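Long-range contacts in transposon Tn7 transposition protein tnsA (Escherichia coli, PDB 1T0F), which carries out the 5'-strand DNA breakage of Tn7 transposition, forming the transposase together with TnsB and using divalent metal ions at its endonuclease active site: residues A[30-35]-A[82-87]; A[76-81]-A[120-125]. All blocks are in the same frame, centred on the assembly; numbering follows the deposited sequence.

Contact 1: residues A[30-35]-A[82-87]; sequences KDYIPW and IREQFP
Two hydrogen bonds tie segment 30-35 to segment 82-87, where the chain turns a corner at Gln85. The phenol of Tyr32 donates through OH to Glu84 O at 2.7 Å, reaching the oxygen from above its carbonyl plane while the same oxygen lies at the edge of the tyrosine ring. The second bond is purely backbone, Trp35 N to Gln85 O at 3.0 Å.

Apolar packing fills in around them. With its ring anti to the backbone N (chi1 179°), Tyr32 reaches straight across to the strand and offers one face to Arg83, whose CG sits over the centre in a CH-pi contact, 3.6 Å from the ring centroid. Arg83 uses only its methylene part here; the chain bends at chi3, and the guanidinium, almost perpendicular to the ring, goes on to Asp121. Phe86 CD1 comes within 4.0 Å of Tyr32 CE1. Further along, Trp35 CB packs 3.8 Å from Pro87 CD.

Pro34 and Glu84 lie side by side in van der Waals contact, Pro34 CG 3.9 Å from Glu84 OE2; that carboxylate is held by Arg57 and His59.

A leucine in place of Tyr32 would probably leave Glu84 O without its hydroxyl donor and Arg83 CG without a flat face to rest on.

The polar ends of Glu84 and Gln85 thus turn to other partners, Gln85 NE2 to the catalytic Glu66. The loop therefore grips mainly backbone and aliphatic carbon, and by fixing the corner it probably helps to position Gln85 beside the active site.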
loop_
_atom_site.group_PDB
_atom_site.type_symbol
_atom_site.label_atom_id
_atom_site.label_comp_id
_atom_site.label_asym_id
_atom_site.label_seq_id
_atom_site.Cartn_x
_atom_site.Cartn_y
_atom_site.Cartn_z
ATOM N N LYS A 30 -14.189 -6.802 -4.720
ATOM C CA LYS A 30 -14.353 -6.143 -6.002
ATOM C C LYS A 30 -15.286 -4.934 -5.969
ATOM O O LYS A 30 -15.233 -4.090 -6.864
ATOM C CB LYS A 30 -14.838 -7.164 -7.041
ATOM C CG LYS A 30 -14.825 -6.657 -8.470
ATOM C CD LYS A 30 -14.307 -7.722 -9.429
ATOM C CE LYS A 30 -14.381 -7.246 -10.873
ATOM N NZ LYS A 30 -13.629 -5.976 -11.099
ATOM N N ASP A 31 -16.123 -4.844 -4.939
ATOM C CA ASP A 31 -17.079 -3.740 -4.809
ATOM C C ASP A 31 -16.538 -2.502 -4.095
ATOM O O ASP A 31 -17.188 -1.456 -4.078
ATOM C CB ASP A 31 -18.330 -4.210 -4.065
ATOM C CG ASP A 31 -18.975 -5.413 -4.717
ATOM O OD1 ASP A 31 -19.320 -5.324 -5.917
ATOM O OD2 ASP A 31 -19.141 -6.445 -4.031
ATOM N N TYR A 32 -15.359 -2.619 -3.498
ATOM C CA TYR A 32 -14.776 -1.494 -2.776
ATOM C C TYR A 32 -14.296 -0.380 -3.696
ATOM O O TYR A 32 -13.784 -0.636 -4.786
ATOM C CB TYR A 32 -13.592 -1.972 -1.924
ATOM C CG TYR A 32 -12.898 -0.867 -1.151
ATOM C CD1 TYR A 32 -13.497 -0.291 -0.028
ATOM C CD2 TYR A 32 -11.643 -0.398 -1.545
ATOM C CE1 TYR A 32 -12.861 0.728 0.691
ATOM C CE2 TYR A 32 -10.999 0.623 -0.834
ATOM C CZ TYR A 32 -11.613 1.175 0.281
ATOM O OH TYR A 32 -10.963 2.156 1.001
ATOM N N ILE A 33 -14.467 0.859 -3.241
ATOM C CA ILE A 33 -14.002 2.031 -3.976
ATOM C C ILE A 33 -13.191 2.840 -2.958
ATOM O O ILE A 33 -13.707 3.208 -1.915
ATOM C CB ILE A 33 -15.176 2.897 -4.487
ATOM C CG1 ILE A 33 -16.052 2.082 -5.442
ATOM C CG2 ILE A 33 -14.633 4.112 -5.219
ATOM C CD1 ILE A 33 -17.197 2.879 -6.055
ATOM N N PRO A 34 -11.907 3.109 -3.243
ATOM C CA PRO A 34 -11.079 3.875 -2.300
ATOM C C PRO A 34 -11.523 5.330 -2.149
ATOM O O PRO A 34 -12.071 5.919 -3.079
ATOM C CB PRO A 34 -9.684 3.760 -2.902
ATOM C CG PRO A 34 -9.970 3.732 -4.374
ATOM C CD PRO A 34 -11.155 2.789 -4.467
ATOM N N TRP A 35 -11.284 5.905 -0.976
ATOM C CA TRP A 35 -11.659 7.296 -0.732
ATOM C C TRP A 35 -10.805 8.214 -1.606
ATOM O O TRP A 35 -11.317 9.151 -2.217
ATOM C CB TRP A 35 -11.484 7.642 0.749
ATOM C CG TRP A 35 -11.764 9.088 1.060
ATOM C CD1 TRP A 35 -10.847 10.059 1.356
ATOM C CD2 TRP A 35 -13.046 9.728 1.080
ATOM N NE1 TRP A 35 -11.480 11.267 1.561
ATOM C CE2 TRP A 35 -12.829 11.092 1.396
ATOM C CE3 TRP A 35 -14.358 9.284 0.859
ATOM C CZ2 TRP A 35 -13.879 12.014 1.497
ATOM C CZ3 TRP A 35 -15.404 10.207 0.963
ATOM C CH2 TRP A 35 -15.154 11.554 1.279
ATOM N N ILE A 82 -7.836 -6.247 0.439
ATOM C CA ILE A 82 -6.954 -5.108 0.667
ATOM C C ILE A 82 -7.778 -3.888 0.279
ATOM O O ILE A 82 -8.137 -3.728 -0.888
ATOM C CB ILE A 82 -5.700 -5.161 -0.231
ATOM C CG1 ILE A 82 -4.816 -6.351 0.169
ATOM C CG2 ILE A 82 -4.907 -3.849 -0.102
ATOM C CD1 ILE A 82 -3.673 -6.619 -0.810
ATOM N N ARG A 83 -8.100 -3.056 1.263
ATOM C CA ARG A 83 -8.876 -1.849 1.017
ATOM C C ARG A 83 -7.999 -0.622 1.267
ATOM O O ARG A 83 -7.803 -0.210 2.405
ATOM C CB ARG A 83 -10.118 -1.844 1.917
ATOM C CG ARG A 83 -11.241 -2.775 1.396
ATOM C CD ARG A 83 -12.449 -2.844 2.337
ATOM N NE ARG A 83 -12.183 -3.607 3.559
ATOM C CZ ARG A 83 -12.960 -3.590 4.640
ATOM N NH1 ARG A 83 -14.053 -2.844 4.662
ATOM N NH2 ARG A 83 -12.662 -4.335 5.696
ATOM N N GLU A 84 -7.474 -0.056 0.186
ATOM C CA GLU A 84 -6.581 1.102 0.263
ATOM C C GLU A 84 -7.330 2.419 0.417
ATOM O O GLU A 84 -8.494 2.533 0.023
ATOM C CB GLU A 84 -5.683 1.172 -0.982
ATOM C CG GLU A 84 -6.353 1.682 -2.270
ATOM C CD GLU A 84 -7.087 0.599 -3.067
ATOM O OE1 GLU A 84 -7.402 -0.474 -2.508
ATOM O OE2 GLU A 84 -7.365 0.837 -4.262
ATOM N N GLN A 85 -6.645 3.407 0.990
ATOM C CA GLN A 85 -7.210 4.743 1.203
ATOM C C GLN A 85 -8.580 4.608 1.871
ATOM O O GLN A 85 -9.594 5.109 1.364
ATOM C CB GLN A 85 -7.353 5.480 -0.139
ATOM C CG GLN A 85 -6.261 5.230 -1.187
ATOM C CD GLN A 85 -4.839 5.509 -0.701
ATOM O OE1 GLN A 85 -4.620 6.305 0.219
ATOM N NE2 GLN A 85 -3.862 4.862 -1.341
ATOM N N PHE A 86 -8.604 3.926 3.012
ATOM C CA PHE A 86 -9.840 3.691 3.750
ATOM C C PHE A 86 -10.186 4.901 4.625
ATOM O O PHE A 86 -9.439 5.261 5.536
ATOM C CB PHE A 86 -9.695 2.437 4.616
ATOM C CG PHE A 86 -10.979 1.990 5.242
ATOM C CD1 PHE A 86 -11.922 1.295 4.494
ATOM C CD2 PHE A 86 -11.261 2.284 6.569
ATOM C CE1 PHE A 86 -13.132 0.900 5.062
ATOM C CE2 PHE A 86 -12.470 1.895 7.148
ATOM C CZ PHE A 86 -13.408 1.200 6.388
ATOM N N PRO A 87 -11.346 5.528 4.366
ATOM C CA PRO A 87 -11.796 6.706 5.118
ATOM C C PRO A 87 -12.254 6.419 6.543
ATOM O O PRO A 87 -12.900 5.405 6.802
ATOM C CB PRO A 87 -12.920 7.247 4.238
ATOM C CG PRO A 87 -13.575 5.966 3.768
ATOM C CD PRO A 87 -12.368 5.109 3.382
#

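Contact 2: residues A[76-81]-A[120-125]; sequences ESSVLD and VDCKDG
A classic beta bulge marks the antiparallel pairing of strands 79-87 and 115-122 in the PDDEXK-type endonuclease sheet. Leu80 and Asp81 together face Asp121, whose carbonyl oxygen accepts from both amides: Leu80 N at 2.7 Å and Asp81 N at 3.2 Å from Asp121 O. Asp121 N returns a nearly straight bond (176°) to Asp81 O. Beyond the bulge the register shifts by one, so that Val79 pairs with Cys122 and Lys123 N binds Ser78 O in its carbonyl plane at 2.8 Å.

Asp81 and Asp121 lie on the same face of the sheet, their OD2 atoms 4.3 Å apart. A water donates to both of these oxygens, Asp121 has Arg83 as a second partner, and Gly29 N binds Asp81 OD2; together they probably offset the repulsion between the two carboxylates. Val79 meets its neighbours with both methyls, CG1 standing 4.0 Å from Val120 CG1 and CG2 approaching Cys122 SG. At the bulge, Leu80 crosses Lys123 at about a right angle, its CB 3.8 Å from Lys123 CG. Bent at chi3 (-63°), the lysine chain then runs toward the turn, bringing CE to 3.5 Å from Ser77 O. A second water joins Ser78 OG to Asp124 O beside the type I turn of residues 76-79.

That turn leads out of helix 64-75 into strand 79-87, the outermost strand of the sheet within this chain. On its other side strand 115-122 pairs with 129-134, where Phe130 packs on Val120 and Cys122, while aromatic packing from the chain of another protein covers Ser78, Val79 and Cys122.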
loop_
_atom_site.group_PDB
_atom_site.type_symbol
_atom_site.label_atom_id
_atom_site.label_comp_id
_atom_site.label_asym_id
_atom_site.label_seq_id
_atom_site.Cartn_x
_atom_site.Cartn_y
_atom_site.Cartn_z
ATOM N N GLU A 76 1.281 -12.251 0.253
ATOM C CA GLU A 76 0.842 -13.123 1.352
ATOM C C GLU A 76 -0.368 -13.987 1.009
ATOM O O GLU A 76 -1.425 -13.472 0.657
ATOM C CB GLU A 76 0.513 -12.283 2.590
ATOM C CG GLU A 76 1.702 -11.544 3.193
ATOM C CD GLU A 76 2.716 -12.477 3.841
ATOM O OE1 GLU A 76 2.366 -13.644 4.125
ATOM O OE2 GLU A 76 3.859 -12.032 4.084
ATOM N N SER A 77 -0.228 -15.304 1.144
ATOM C CA SER A 77 -1.336 -16.196 0.810
ATOM C C SER A 77 -2.603 -15.996 1.647
ATOM O O SER A 77 -3.708 -16.159 1.140
ATOM C CB SER A 77 -0.891 -17.662 0.907
ATOM O OG SER A 77 -0.629 -18.036 2.245
ATOM N N SER A 78 -2.447 -15.625 2.913
ATOM C CA SER A 78 -3.592 -15.446 3.807
ATOM C C SER A 78 -4.430 -14.177 3.609
ATOM O O SER A 78 -5.558 -14.103 4.091
ATOM C CB SER A 78 -3.128 -15.495 5.260
ATOM O OG SER A 78 -2.295 -14.386 5.550
ATOM N N VAL A 79 -3.887 -13.180 2.921
ATOM C CA VAL A 79 -4.646 -11.949 2.702
ATOM C C VAL A 79 -5.862 -12.216 1.828
ATOM O O VAL A 79 -5.758 -12.798 0.739
ATOM C CB VAL A 79 -3.761 -10.852 2.066
ATOM C CG1 VAL A 79 -4.608 -9.660 1.629
ATOM C CG2 VAL A 79 -2.721 -10.398 3.080
ATOM N N LEU A 80 -7.024 -11.797 2.319
ATOM C CA LEU A 80 -8.283 -11.988 1.606
ATOM C C LEU A 80 -8.722 -10.721 0.877
ATOM O O LEU A 80 -9.186 -10.777 -0.266
ATOM C CB LEU A 80 -9.375 -12.406 2.590
ATOM C CG LEU A 80 -10.760 -12.704 2.020
ATOM C CD1 LEU A 80 -10.696 -13.896 1.067
ATOM C CD2 LEU A 80 -11.712 -12.996 3.170
ATOM N N ASP A 81 -8.587 -9.579 1.544
ATOM C CA ASP A 81 -8.980 -8.310 0.939
ATOM C C ASP A 81 -7.994 -7.216 1.331
ATOM O O ASP A 81 -7.378 -7.268 2.395
ATOM C CB ASP A 81 -10.395 -7.921 1.389
ATOM C CG ASP A 81 -11.006 -6.808 0.532
ATOM O OD1 ASP A 81 -10.406 -6.439 -0.504
ATOM O OD2 ASP A 81 -12.101 -6.311 0.887
ATOM N N VAL A 120 -6.662 -4.234 5.984
ATOM C CA VAL A 120 -6.455 -5.583 5.463
ATOM C C VAL A 120 -7.249 -6.647 6.192
ATOM O O VAL A 120 -7.345 -6.625 7.421
ATOM C CB VAL A 120 -4.936 -5.942 5.545
ATOM C CG1 VAL A 120 -4.651 -7.294 4.862
ATOM C CG2 VAL A 120 -4.108 -4.830 4.893
ATOM N N ASP A 121 -7.821 -7.569 5.416
ATOM C CA ASP A 121 -8.583 -8.693 5.954
ATOM C C ASP A 121 -7.825 -9.972 5.582
ATOM O O ASP A 121 -7.404 -10.132 4.444
ATOM C CB ASP A 121 -9.985 -8.742 5.340
ATOM C CG ASP A 121 -10.888 -7.634 5.854
ATOM O OD1 ASP A 121 -11.215 -7.647 7.056
ATOM O OD2 ASP A 121 -11.265 -6.754 5.056
ATOM N N CYS A 122 -7.654 -10.875 6.539
ATOM C CA CYS A 122 -6.947 -12.129 6.280
ATOM C C CYS A 122 -7.863 -13.317 6.574
ATOM O O CYS A 122 -8.757 -13.227 7.421
ATOM C CB CYS A 122 -5.686 -12.216 7.145
ATOM S SG CYS A 122 -4.483 -10.883 6.845
ATOM N N LYS A 123 -7.632 -14.422 5.873
ATOM C CA LYS A 123 -8.441 -15.632 6.029
ATOM C C LYS A 123 -8.168 -16.350 7.337
ATOM O O LYS A 123 -9.068 -16.940 7.936
ATOM C CB LYS A 123 -8.185 -16.592 4.867
ATOM C CG LYS A 123 -8.666 -16.067 3.530
ATOM C CD LYS A 123 -8.376 -17.043 2.402
ATOM C CE LYS A 123 -6.884 -17.261 2.224
ATOM N NZ LYS A 123 -6.599 -18.117 1.033
ATOM N N ASP A 124 -6.913 -16.314 7.760
ATOM C CA ASP A 124 -6.489 -16.945 9.002
ATOM C C ASP A 124 -5.170 -16.311 9.394
ATOM O O ASP A 124 -4.798 -15.272 8.855
ATOM C CB ASP A 124 -6.297 -18.455 8.816
ATOM C CG ASP A 124 -5.412 -18.789 7.630
ATOM O OD1 ASP A 124 -4.519 -17.981 7.304
ATOM O OD2 ASP A 124 -5.604 -19.869 7.032
ATOM N N GLY A 125 -4.456 -16.940 10.317
ATOM C CA GLY A 125 -3.182 -16.387 10.735
ATOM C C GLY A 125 -3.294 -15.494 11.960
ATOM O O GLY A 125 -4.368 -15.380 12.554
HETATM O O HOH W 1 -2.582 -14.015 8.159
HETATM O O HOH W 2 -13.210 -6.973 3.134
#

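Overall arrangement
Strand 79-87 is common to both contacts: 76-81 with 120-125 uses its beginning, 30-35 with 82-87 its far end, and the centres lie 16 Å apart. Arg83 links them directly, its aliphatic part belonging to contact 1 and its guanidinium NH2 making a salt bridge to Asp121 OD2 of contact 2 at 2.9 Å. Contact 1 is buried, depends on aromatic and proline side chains, and brings a loop from the N-terminal region against the strand near the metal site. Contact 2 is partly exposed, is held chiefly by backbone bonds between sheet neighbours, and has waters bridging its polar groups, farther from the magnesium ion.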